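Local coordinates for protein aldose 1-epimerase (Caenorhabditis elegans, PDB 1LUR) that probably catalyses the interconversion of the alpha and beta anomers of aldose sugars such as galactose, at residues 26-31 with 54-59; 67-72 with 141-146; 194-197 with 203-206; 275-280 with 306-311. One frame throughout, in Å; residues are numbered along the deposited sequence.

In the fold
Contacts 1 and 2 lie with their centres about 13 Å apart and are joined directly, since Gly31 O stands 2.9 Å from Thr69 N, a probable hydrogen bond. Contacts 3 and 4 make a second touching pair, centres about 9 Å apart, where Pro204 CG packs 3.5 Å from Ser308 O. Contacts 2, 3 and 4 all reach the same seven-stranded antiparallel sheet; the centres of contacts 2 and 4 are about 16 Å apart, whereas those of contacts 1 and 3 are about 32 Å apart. In galactose mutarotases the sugar cleft is formed by the beta-sandwich, but none of the four contacts includes a ligand by which to rank their distances from it.

Contact 1 (26-31 with 54-59); sequences TLLPFG and DTIDEF
Leu28 pushes its two methyl groups against the start of helix 56-61, CD2 meeting Phe59 CB at 3.6 Å and CD1 meeting Ile56 CG1 at 3.9 Å. With CG anti to the backbone N (chi1 -172°), the leucine fork reaches across from the end of strand 24-28 and divides between two residues one helical turn apart. CD2 also approaches Phe59 CG, 3.8 Å away, at a slant to the ring. Without the isobutyl group, as with an alanine here, Ile56 CG1 and Phe59 CB would probably be left without their partners and a gap would open between strand and helix. Beside this apolar patch, the edge of the Phe30 ring turns to the helix backbone: CE2 lies 3.8 Å from Phe59 O, which sits near the ring plane.

Further out, Phe59 is held by strand 33-40, through Thr33 and Ala35, and by an edge-to-face stack with Phe53, while Phe30 O is hydrogen-bonded to Thr33 OG1. The start of the helix carries a capping box of Thr55 and Glu58, although the place of Thr55 OG1 is doubtful and the bond from Thr55 N to Glu58 OE2 is weak. Strand end and helix are thus joined by hydrophobic contact, to which the meeting of an aromatic edge with a carbonyl oxygen probably adds a mildly favourable electrostatic term.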
loop_
_atom_site.group_PDB
_atom_site.type_symbol
_atom_site.label_atom_id
_atom_site.label_comp_id
_atom_site.label_asym_id
_atom_site.label_seq_id
_atom_site.Cartn_x
_atom_site.Cartn_y
_atom_site.Cartn_z
ATOM N N THR A 26 -14.683 3.587 -3.146
ATOM C CA THR A 26 -15.499 2.960 -2.123
ATOM C C THR A 26 -14.576 2.462 -1.015
ATOM O O THR A 26 -13.657 1.686 -1.267
ATOM C CB THR A 26 -16.301 1.784 -2.692
ATOM O OG1 THR A 26 -17.109 2.245 -3.783
ATOM C CG2 THR A 26 -17.205 1.198 -1.622
ATOM N N LEU A 27 -14.826 2.921 0.206
ATOM C CA LEU A 27 -14.021 2.531 1.354
ATOM C C LEU A 27 -14.789 1.629 2.318
ATOM O O LEU A 27 -16.018 1.560 2.280
ATOM C CB LEU A 27 -13.539 3.772 2.101
ATOM C CG LEU A 27 -12.751 4.811 1.298
ATOM C CD1 LEU A 27 -11.635 4.114 0.530
ATOM C CD2 LEU A 27 -13.677 5.549 0.333
ATOM N N LEU A 28 -14.046 0.952 3.187
ATOM C CA LEU A 28 -14.626 0.049 4.172
ATOM C C LEU A 28 -13.942 0.304 5.513
ATOM O O LEU A 28 -12.714 0.269 5.609
ATOM C CB LEU A 28 -14.409 -1.404 3.737
ATOM C CG LEU A 28 -15.092 -2.524 4.527
ATOM C CD1 LEU A 28 -16.612 -2.394 4.409
ATOM C CD2 LEU A 28 -14.636 -3.870 3.977
ATOM N N PRO A 29 -14.731 0.579 6.563
ATOM C CA PRO A 29 -14.194 0.842 7.901
ATOM C C PRO A 29 -13.229 -0.247 8.353
ATOM O O PRO A 29 -12.232 0.029 9.026
ATOM C CB PRO A 29 -15.447 0.895 8.769
ATOM C CG PRO A 29 -16.473 1.447 7.831
ATOM C CD PRO A 29 -16.202 0.669 6.565
ATOM N N PHE A 30 -13.530 -1.489 7.980
ATOM C CA PHE A 30 -12.674 -2.605 8.356
ATOM C C PHE A 30 -11.343 -2.496 7.635
ATOM O O PHE A 30 -11.276 -2.564 6.405
ATOM C CB PHE A 30 -13.335 -3.937 8.009
ATOM C CG PHE A 30 -12.508 -5.128 8.382
ATOM C CD1 PHE A 30 -12.287 -5.445 9.719
ATOM C CD2 PHE A 30 -11.926 -5.918 7.400
ATOM C CE1 PHE A 30 -11.494 -6.536 10.071
ATOM C CE2 PHE A 30 -11.130 -7.010 7.740
ATOM C CZ PHE A 30 -10.914 -7.318 9.079
ATOM N N GLY A 31 -10.282 -2.320 8.414
ATOM C CA GLY A 31 -8.955 -2.199 7.844
ATOM C C GLY A 31 -8.773 -0.913 7.058
ATOM O O GLY A 31 -7.799 -0.787 6.316
ATOM N N ASP A 54 -17.009 -8.503 -3.702
ATOM C CA ASP A 54 -18.347 -7.939 -3.816
ATOM C C ASP A 54 -19.061 -7.811 -2.466
ATOM O O ASP A 54 -20.008 -7.039 -2.337
ATOM C CB ASP A 54 -19.180 -8.782 -4.795
ATOM C CG ASP A 54 -18.629 -8.747 -6.221
ATOM O OD1 ASP A 54 -19.064 -9.566 -7.057
ATOM O OD2 ASP A 54 -17.764 -7.892 -6.517
ATOM N N THR A 55 -18.603 -8.550 -1.457
ATOM C CA THR A 55 -19.228 -8.487 -0.137
ATOM C C THR A 55 -18.260 -8.068 0.969
ATOM O O THR A 55 -17.051 -8.248 0.853
ATOM C CB THR A 55 -19.837 -9.849 0.268
ATOM O OG1 THR A 55 -18.786 -10.761 0.613
ATOM C CG2 THR A 55 -20.649 -10.433 -0.879
ATOM N N ILE A 56 -18.812 -7.525 2.051
ATOM C CA ILE A 56 -18.016 -7.078 3.186
ATOM C C ILE A 56 -17.337 -8.237 3.902
ATOM O O ILE A 56 -16.154 -8.172 4.234
ATOM C CB ILE A 56 -18.890 -6.330 4.214
ATOM C CG1 ILE A 56 -19.394 -5.018 3.608
ATOM C CG2 ILE A 56 -18.099 -6.073 5.485
ATOM C CD1 ILE A 56 -20.292 -4.214 4.536
ATOM N N ASP A 57 -18.086 -9.303 4.144
ATOM C CA ASP A 57 -17.529 -10.458 4.829
ATOM C C ASP A 57 -16.312 -11.029 4.106
ATOM O O ASP A 57 -15.351 -11.453 4.751
ATOM C CB ASP A 57 -18.599 -11.536 4.998
ATOM C CG ASP A 57 -18.387 -12.368 6.246
ATOM O OD1 ASP A 57 -17.396 -13.128 6.301
ATOM O OD2 ASP A 57 -19.208 -12.250 7.181
ATOM N N GLU A 58 -16.345 -11.037 2.775
ATOM C CA GLU A 58 -15.225 -11.565 1.998
ATOM C C GLU A 58 -13.962 -10.766 2.292
ATOM O O GLU A 58 -12.853 -11.301 2.259
ATOM C CB GLU A 58 -15.523 -11.504 0.499
ATOM C CG GLU A 58 -16.651 -12.412 0.049
ATOM C CD GLU A 58 -16.958 -12.260 -1.425
ATOM O OE1 GLU A 58 -16.178 -12.768 -2.257
ATOM O OE2 GLU A 58 -17.977 -11.618 -1.752
ATOM N N PHE A 59 -14.139 -9.478 2.566
ATOM C CA PHE A 59 -13.017 -8.599 2.871
ATOM C C PHE A 59 -12.481 -8.944 4.253
ATOM O O PHE A 59 -11.267 -8.993 4.465
ATOM C CB PHE A 59 -13.464 -7.136 2.846
ATOM C CG PHE A 59 -13.243 -6.453 1.526
ATOM C CD1 PHE A 59 -11.962 -6.085 1.127
ATOM C CD2 PHE A 59 -14.313 -6.172 0.683
ATOM C CE1 PHE A 59 -11.750 -5.447 -0.088
ATOM C CE2 PHE A 59 -14.112 -5.534 -0.538
ATOM C CZ PHE A 59 -12.827 -5.170 -0.923
#

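Contact 2 (67-72 with 141-146); sequences GKTVGR and IDVTYT
Thr69 OG1 and Tyr145 OH converge on one backbone oxygen, Ala32 O, and each forms a hydrogen bond with it. Two hydroxyls from different sheets thus share a single backbone carbonyl oxygen in the beta-sandwich of the mutarotase fold: strand 69-70 is at an edge of the seven-stranded sheet, and strand 138-147 belongs to the nine-stranded one. The CA atoms of Thr69 and Val143 are 8.2 Å apart, so the strands meet through side chains and not through backbone pairing.

The two hydroxyl oxygens, Thr69 OG1 and Tyr145 OH, are themselves 3.6 Å apart, as is consistent with their sharing one acceptor. The tyrosine ring packs against Val122 and Phe124 of strand 121-129 and against Ile155 of strand 152-160.

Next to the shared oxygen there is a small apolar contact between Thr69 and Val143. Thr69 splits its roles by its torsion (chi1 -79°): OG1, anti to the carbonyl carbon, looks to Val143 CG1 at 4.0 Å as well as to its polar partner, while methyl CG2 meets Val143 CG2 at 3.9 Å.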
loop_
_atom_site.group_PDB
_atom_site.type_symbol
_atom_site.label_atom_id
_atom_site.label_comp_id
_atom_site.label_asym_id
_atom_site.label_seq_id
_atom_site.Cartn_x
_atom_site.Cartn_y
_atom_site.Cartn_z
ATOM N N GLY A 67 -6.200 -3.942 -0.677
ATOM C CA GLY A 67 -6.664 -2.583 -0.426
ATOM C C GLY A 67 -6.638 -2.049 0.997
ATOM O O GLY A 67 -7.044 -0.913 1.248
ATOM N N LYS A 68 -6.145 -2.844 1.933
ATOM C CA LYS A 68 -6.088 -2.417 3.324
ATOM C C LYS A 68 -5.054 -1.349 3.663
ATOM O O LYS A 68 -4.107 -1.093 2.909
ATOM C CB LYS A 68 -5.777 -3.614 4.230
ATOM C CG LYS A 68 -6.732 -4.782 4.179
ATOM C CD LYS A 68 -6.201 -5.893 5.087
ATOM C CE LYS A 68 -7.141 -7.094 5.156
ATOM N NZ LYS A 68 -8.394 -6.801 5.904
ATOM N N THR A 69 -5.268 -0.716 4.812
ATOM C CA THR A 69 -4.356 0.303 5.312
ATOM C C THR A 69 -3.564 -0.639 6.227
ATOM O O THR A 69 -4.137 -1.218 7.154
ATOM C CB THR A 69 -5.024 1.342 6.218
ATOM O OG1 THR A 69 -5.726 2.302 5.424
ATOM C CG2 THR A 69 -3.960 2.057 7.056
ATOM N N VAL A 70 -2.271 -0.800 5.963
ATOM C CA VAL A 70 -1.428 -1.681 6.759
ATOM C C VAL A 70 -0.591 -0.989 7.828
ATOM O O VAL A 70 -0.044 0.088 7.602
ATOM C CB VAL A 70 -0.475 -2.491 5.842
ATOM C CG1 VAL A 70 0.461 -3.337 6.682
ATOM C CG2 VAL A 70 -1.287 -3.364 4.894
ATOM N N GLY A 71 -0.503 -1.636 8.989
ATOM C CA GLY A 71 0.259 -1.121 10.119
ATOM C C GLY A 71 0.198 -2.134 11.258
ATOM O O GLY A 71 -0.479 -3.155 11.106
ATOM N N ARG A 72 0.837 -1.863 12.401
ATOM C CA ARG A 72 1.593 -0.634 12.629
ATOM C C ARG A 72 2.912 -0.530 11.893
ATOM O O ARG A 72 3.507 0.544 11.831
ATOM C CB ARG A 72 1.823 -0.414 14.126
ATOM C CG ARG A 72 0.573 0.088 14.851
ATOM C CD ARG A 72 0.899 0.638 16.218
ATOM N NE ARG A 72 1.072 -0.413 17.215
ATOM C CZ ARG A 72 1.687 -0.237 18.376
ATOM N NH1 ARG A 72 2.203 0.951 18.685
ATOM N NH2 ARG A 72 1.779 -1.244 19.234
ATOM N N ILE A 141 -4.159 6.390 15.223
ATOM C CA ILE A 141 -3.989 6.573 13.793
ATOM C C ILE A 141 -5.243 7.032 13.069
ATOM O O ILE A 141 -6.333 6.508 13.300
ATOM C CB ILE A 141 -3.499 5.257 13.122
ATOM C CG1 ILE A 141 -2.198 4.782 13.774
ATOM C CG2 ILE A 141 -3.232 5.479 11.642
ATOM C CD1 ILE A 141 -2.395 3.724 14.832
ATOM N N ASP A 142 -5.068 8.012 12.185
ATOM C CA ASP A 142 -6.160 8.563 11.399
ATOM C C ASP A 142 -5.764 8.532 9.928
ATOM O O ASP A 142 -4.692 9.008 9.556
ATOM C CB ASP A 142 -6.463 9.999 11.837
ATOM C CG ASP A 142 -7.297 10.054 13.104
ATOM O OD1 ASP A 142 -6.878 9.477 14.131
ATOM O OD2 ASP A 142 -8.383 10.677 13.068
ATOM N N VAL A 143 -6.629 7.948 9.105
ATOM C CA VAL A 143 -6.390 7.843 7.673
ATOM C C VAL A 143 -7.549 8.472 6.913
ATOM O O VAL A 143 -8.719 8.201 7.209
ATOM C CB VAL A 143 -6.253 6.367 7.246
ATOM C CG1 VAL A 143 -6.379 6.241 5.734
ATOM C CG2 VAL A 143 -4.910 5.825 7.716
ATOM N N THR A 144 -7.222 9.305 5.929
ATOM C CA THR A 144 -8.252 9.965 5.137
ATOM C C THR A 144 -8.110 9.691 3.650
ATOM O O THR A 144 -6.999 9.649 3.118
ATOM C CB THR A 144 -8.217 11.503 5.339
ATOM O OG1 THR A 144 -8.361 11.814 6.731
ATOM C CG2 THR A 144 -9.357 12.173 4.551
ATOM N N TYR A 145 -9.247 9.471 2.996
ATOM C CA TYR A 145 -9.286 9.215 1.568
ATOM C C TYR A 145 -10.101 10.380 1.024
ATOM O O TYR A 145 -11.204 10.648 1.512
ATOM C CB TYR A 145 -10.010 7.917 1.232
ATOM C CG TYR A 145 -9.259 6.657 1.563
ATOM C CD1 TYR A 145 -9.445 6.014 2.789
ATOM C CD2 TYR A 145 -8.419 6.058 0.623
ATOM C CE1 TYR A 145 -8.825 4.798 3.067
ATOM C CE2 TYR A 145 -7.790 4.838 0.893
ATOM C CZ TYR A 145 -8.005 4.213 2.117
ATOM O OH TYR A 145 -7.427 2.991 2.375
ATOM N N THR A 146 -9.562 11.071 0.028
ATOM C CA THR A 146 -10.253 12.206 -0.566
ATOM C C THR A 146 -10.080 12.211 -2.079
ATOM O O THR A 146 -9.010 11.887 -2.590
ATOM C CB THR A 146 -9.688 13.532 -0.009
ATOM O OG1 THR A 146 -9.852 13.566 1.417
ATOM C CG2 THR A 146 -10.401 14.736 -0.639
#

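Contact 3 (194-197 with 203-206); sequences EFVE and CPTG
Glu197 and Pro204 bring the two backbones closest, their CA atoms 5.7 Å apart, where the end of 194-197 meets the short strand 204-205. The link there is a hydrogen bond from Thr205 N to Glu197 O, 3.1 Å long and fairly straight at the hydrogen (155°), although the donor stands above the carbonyl plane, 35° out of it. The same oxygen receives a CA-H...O contact from Pro204 CA at 3.3 Å. A water donates to it as well, 2.8 Å from Glu197 O, and in turn accepts from Gly206 N, so a second, water-mediated path joins the segments. At Gly206 the chain turns a corner, with backbone angles that call for glycine, before continuing as strand 207-210, the antiparallel neighbour of 194-198 at the edge of the sheet; the contact thus lies at the connection of a beta hairpin.

Among the side chains, Thr205 OG1 donates to Glu197 OE2 over 2.7 Å, meeting the carboxylate on its anti side and well out of its plane. The threonine hydroxyl sits between the backbone N and the carbonyl carbon (chi1 58°), and from there it can also take a weak bond from Ala207 N. Glu197 reaches it with CG anti to the backbone N. To one side of the polar group, Val196 CG1 packs against Pro204 CB at 4.0 Å, and the proline ring rests on Ser308 and Ala309.

A carboxylate bonded to a hydroxyl and a carbonyl oxygen taking both an amide and a water make this corner largely polar, and the hydroxyl donor probably favours the ionised form of Glu197.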
loop_
_atom_site.group_PDB
_atom_site.type_symbol
_atom_site.label_atom_id
_atom_site.label_comp_id
_atom_site.label_asym_id
_atom_site.label_seq_id
_atom_site.Cartn_x
_atom_site.Cartn_y
_atom_site.Cartn_z
ATOM N N GLU A 194 17.682 2.820 -7.084
ATOM C CA GLU A 194 18.026 1.701 -6.212
ATOM C C GLU A 194 16.825 0.921 -5.697
ATOM O O GLU A 194 15.685 1.396 -5.746
ATOM C CB GLU A 194 18.806 2.217 -5.008
ATOM C CG GLU A 194 20.243 2.560 -5.278
ATOM C CD GLU A 194 20.899 3.205 -4.081
ATOM O OE1 GLU A 194 22.102 2.959 -3.862
ATOM O OE2 GLU A 194 20.214 3.966 -3.362
ATOM N N PHE A 195 17.089 -0.286 -5.202
ATOM C CA PHE A 195 16.035 -1.129 -4.663
ATOM C C PHE A 195 16.566 -1.847 -3.428
ATOM O O PHE A 195 17.781 -1.987 -3.257
ATOM C CB PHE A 195 15.508 -2.120 -5.709
ATOM C CG PHE A 195 16.431 -3.271 -6.015
ATOM C CD1 PHE A 195 16.261 -4.498 -5.385
ATOM C CD2 PHE A 195 17.420 -3.148 -6.988
ATOM C CE1 PHE A 195 17.058 -5.596 -5.724
ATOM C CE2 PHE A 195 18.225 -4.239 -7.336
ATOM C CZ PHE A 195 18.042 -5.465 -6.705
ATOM N N VAL A 196 15.652 -2.267 -2.560
ATOM C CA VAL A 196 16.017 -2.962 -1.340
ATOM C C VAL A 196 16.159 -4.459 -1.585
ATOM O O VAL A 196 15.211 -5.128 -1.979
ATOM C CB VAL A 196 14.954 -2.711 -0.241
ATOM C CG1 VAL A 196 15.300 -3.482 1.027
ATOM C CG2 VAL A 196 14.872 -1.228 0.050
ATOM N N GLU A 197 17.355 -4.983 -1.345
ATOM C CA GLU A 197 17.616 -6.402 -1.541
ATOM C C GLU A 197 16.870 -7.260 -0.514
ATOM O O GLU A 197 16.772 -6.899 0.657
ATOM C CB GLU A 197 19.119 -6.653 -1.438
ATOM C CG GLU A 197 19.536 -8.103 -1.530
ATOM C CD GLU A 197 21.028 -8.247 -1.362
ATOM O OE1 GLU A 197 21.761 -7.924 -2.317
ATOM O OE2 GLU A 197 21.466 -8.655 -0.265
ATOM N N CYS A 203 12.579 -11.160 2.747
ATOM C CA CYS A 203 12.799 -10.295 3.896
ATOM C C CYS A 203 14.079 -9.538 3.586
ATOM O O CYS A 203 15.072 -10.136 3.155
ATOM C CB CYS A 203 12.988 -11.084 5.190
ATOM S SG CYS A 203 13.301 -9.985 6.602
ATOM N N PRO A 204 14.070 -8.211 3.785
ATOM C CA PRO A 204 15.256 -7.398 3.513
ATOM C C PRO A 204 16.513 -7.933 4.186
ATOM O O PRO A 204 16.463 -8.458 5.296
ATOM C CB PRO A 204 14.862 -6.026 4.045
ATOM C CG PRO A 204 13.379 -5.988 3.779
ATOM C CD PRO A 204 12.942 -7.368 4.219
ATOM N N THR A 205 17.643 -7.788 3.506
ATOM C CA THR A 205 18.915 -8.253 4.041
ATOM C C THR A 205 19.674 -7.069 4.635
ATOM O O THR A 205 20.655 -7.246 5.355
ATOM C CB THR A 205 19.778 -8.870 2.934
ATOM O OG1 THR A 205 19.996 -7.892 1.909
ATOM C CG2 THR A 205 19.085 -10.075 2.335
ATOM N N GLY A 206 19.210 -5.862 4.323
ATOM C CA GLY A 206 19.856 -4.661 4.825
ATOM C C GLY A 206 20.714 -4.015 3.751
ATOM O O GLY A 206 21.270 -2.931 3.943
HETATM O O HOH W 1 17.871 -4.835 2.286
#

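Contact 4 (275-280 with 306-311); sequences VIHLYA and FHSAAP
Val275 opens the strand with a methyl over the face of the His307 ring: CG1 lies 3.6 Å from the ring centroid and only 13° off the ring normal, a CH-pi contact. CE1 is the ring atom nearest to that methyl, at 3.5 Å, and the two side chains cross at about a right angle. The other branch, CG2, rests on the backbone beside it, 3.8 Å from Phe306 C. If an alanine stood in place of His307, Val275 CG1 would probably lose the flat surface it packs on and Phe316 the ring it meets, leaving a gap between strand and loop.

Ile276 points the other way. Next comes His277, which points its side chain toward the loop, CG anti to the backbone N (chi1 -175°). Its ND1 stays 4.2 Å from Ser308 OG, and the ring is held instead by bonds of NE2 to Asp238 and ND1 to Asp240. Asp240 also accepts from Ser308 N through its other oxygen, so one carboxylate ties the strand's histidine to the loop. Ser308 lies within a type II turn from His307 to Ala310, closed by a weak backbone bond.

Strand 275-279 runs antiparallel between strands 300-305 and 238-243, and segment 306-311 continues directly from 300-305. Behind the strand, Ile276 and Leu278 pack on strand 187-192 of the nine-stranded sheet.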
loop_
_atom_site.group_PDB
_atom_site.type_symbol
_atom_site.label_atom_id
_atom_site.label_comp_id
_atom_site.label_asym_id
_atom_site.label_seq_id
_atom_site.Cartn_x
_atom_site.Cartn_y
_atom_site.Cartn_z
ATOM N N VAL A 275 10.011 5.213 -0.265
ATOM C CA VAL A 275 10.024 4.071 -1.168
ATOM C C VAL A 275 8.622 3.636 -1.553
ATOM O O VAL A 275 7.629 4.069 -0.966
ATOM C CB VAL A 275 10.749 2.838 -0.544
ATOM C CG1 VAL A 275 12.036 3.270 0.131
ATOM C CG2 VAL A 275 9.839 2.118 0.434
ATOM N N ILE A 276 8.551 2.788 -2.567
ATOM C CA ILE A 276 7.285 2.272 -3.038
ATOM C C ILE A 276 7.490 0.785 -3.240
ATOM O O ILE A 276 8.286 0.368 -4.086
ATOM C CB ILE A 276 6.842 2.894 -4.373
ATOM C CG1 ILE A 276 6.558 4.388 -4.191
ATOM C CG2 ILE A 276 5.624 2.158 -4.891
ATOM C CD1 ILE A 276 6.037 5.080 -5.445
ATOM N N HIS A 277 6.792 -0.016 -2.448
ATOM C CA HIS A 277 6.913 -1.460 -2.560
ATOM C C HIS A 277 5.996 -1.959 -3.663
ATOM O O HIS A 277 4.786 -1.721 -3.631
ATOM C CB HIS A 277 6.532 -2.146 -1.250
ATOM C CG HIS A 277 6.752 -3.623 -1.266
ATOM N ND1 HIS A 277 7.998 -4.191 -1.105
ATOM C CD2 HIS A 277 5.894 -4.651 -1.467
ATOM C CE1 HIS A 277 7.897 -5.505 -1.205
ATOM N NE2 HIS A 277 6.631 -5.809 -1.426
ATOM N N LEU A 278 6.579 -2.651 -4.636
ATOM C CA LEU A 278 5.834 -3.192 -5.758
ATOM C C LEU A 278 5.737 -4.705 -5.631
ATOM O O LEU A 278 6.752 -5.387 -5.503
ATOM C CB LEU A 278 6.536 -2.845 -7.075
ATOM C CG LEU A 278 6.866 -1.370 -7.321
ATOM C CD1 LEU A 278 7.714 -1.227 -8.578
ATOM C CD2 LEU A 278 5.572 -0.577 -7.443
ATOM N N TYR A 279 4.515 -5.221 -5.654
ATOM C CA TYR A 279 4.281 -6.656 -5.548
ATOM C C TYR A 279 3.452 -7.101 -6.751
ATOM O O TYR A 279 2.280 -6.740 -6.882
ATOM C CB TYR A 279 3.555 -6.986 -4.241
ATOM C CG TYR A 279 3.096 -8.422 -4.137
ATOM C CD1 TYR A 279 3.979 -9.477 -4.357
ATOM C CD2 TYR A 279 1.776 -8.725 -3.813
ATOM C CE1 TYR A 279 3.552 -10.804 -4.255
ATOM C CE2 TYR A 279 1.342 -10.042 -3.712
ATOM C CZ TYR A 279 2.234 -11.075 -3.934
ATOM O OH TYR A 279 1.801 -12.377 -3.837
ATOM N N ALA A 280 4.072 -7.893 -7.621
ATOM C CA ALA A 280 3.422 -8.397 -8.826
ATOM C C ALA A 280 2.299 -9.410 -8.625
ATOM O O ALA A 280 1.887 -10.074 -9.578
ATOM C CB ALA A 280 4.474 -8.965 -9.778
ATOM N N PHE A 306 7.825 3.281 4.118
ATOM C CA PHE A 306 9.202 3.493 4.536
ATOM C C PHE A 306 9.831 2.146 4.209
ATOM O O PHE A 306 9.116 1.148 4.052
ATOM C CB PHE A 306 9.322 3.732 6.049
ATOM C CG PHE A 306 8.939 5.109 6.482
ATOM C CD1 PHE A 306 7.673 5.368 6.992
ATOM C CD2 PHE A 306 9.852 6.158 6.384
ATOM C CE1 PHE A 306 7.320 6.657 7.405
ATOM C CE2 PHE A 306 9.514 7.444 6.790
ATOM C CZ PHE A 306 8.249 7.698 7.302
ATOM N N HIS A 307 11.157 2.102 4.116
ATOM C CA HIS A 307 11.841 0.851 3.806
ATOM C C HIS A 307 11.340 -0.311 4.644
ATOM O O HIS A 307 11.124 -0.172 5.851
ATOM C CB HIS A 307 13.345 0.976 4.059
ATOM C CG HIS A 307 14.012 2.046 3.254
ATOM N ND1 HIS A 307 13.642 3.372 3.324
ATOM C CD2 HIS A 307 15.049 1.989 2.385
ATOM C CE1 HIS A 307 14.424 4.086 2.536
ATOM N NE2 HIS A 307 15.286 3.271 1.954
ATOM N N SER A 308 11.179 -1.461 4.003
ATOM C CA SER A 308 10.715 -2.649 4.701
ATOM C C SER A 308 11.816 -3.058 5.694
ATOM O O SER A 308 13.004 -2.892 5.410
ATOM C CB SER A 308 10.463 -3.774 3.699
ATOM O OG SER A 308 9.407 -3.455 2.813
ATOM N N ALA A 309 11.421 -3.571 6.858
ATOM C CA ALA A 309 12.375 -3.999 7.888
ATOM C C ALA A 309 13.191 -2.854 8.483
ATOM O O ALA A 309 14.253 -3.085 9.065
ATOM C CB ALA A 309 13.325 -5.068 7.328
ATOM N N ALA A 310 12.700 -1.623 8.348
ATOM C CA ALA A 310 13.408 -0.463 8.888
ATOM C C ALA A 310 13.720 -0.650 10.382
ATOM O O ALA A 310 14.806 -0.292 10.849
ATOM C CB ALA A 310 12.578 0.796 8.681
ATOM N N PRO A 311 12.770 -1.208 11.149
ATOM C CA PRO A 311 13.009 -1.413 12.582
ATOM C C PRO A 311 14.191 -2.335 12.884
ATOM O O PRO A 311 14.692 -2.337 14.010
ATOM C CB PRO A 311 11.691 -2.009 13.069
ATOM C CG PRO A 311 10.680 -1.410 12.149
ATOM C CD PRO A 311 11.369 -1.528 10.809
#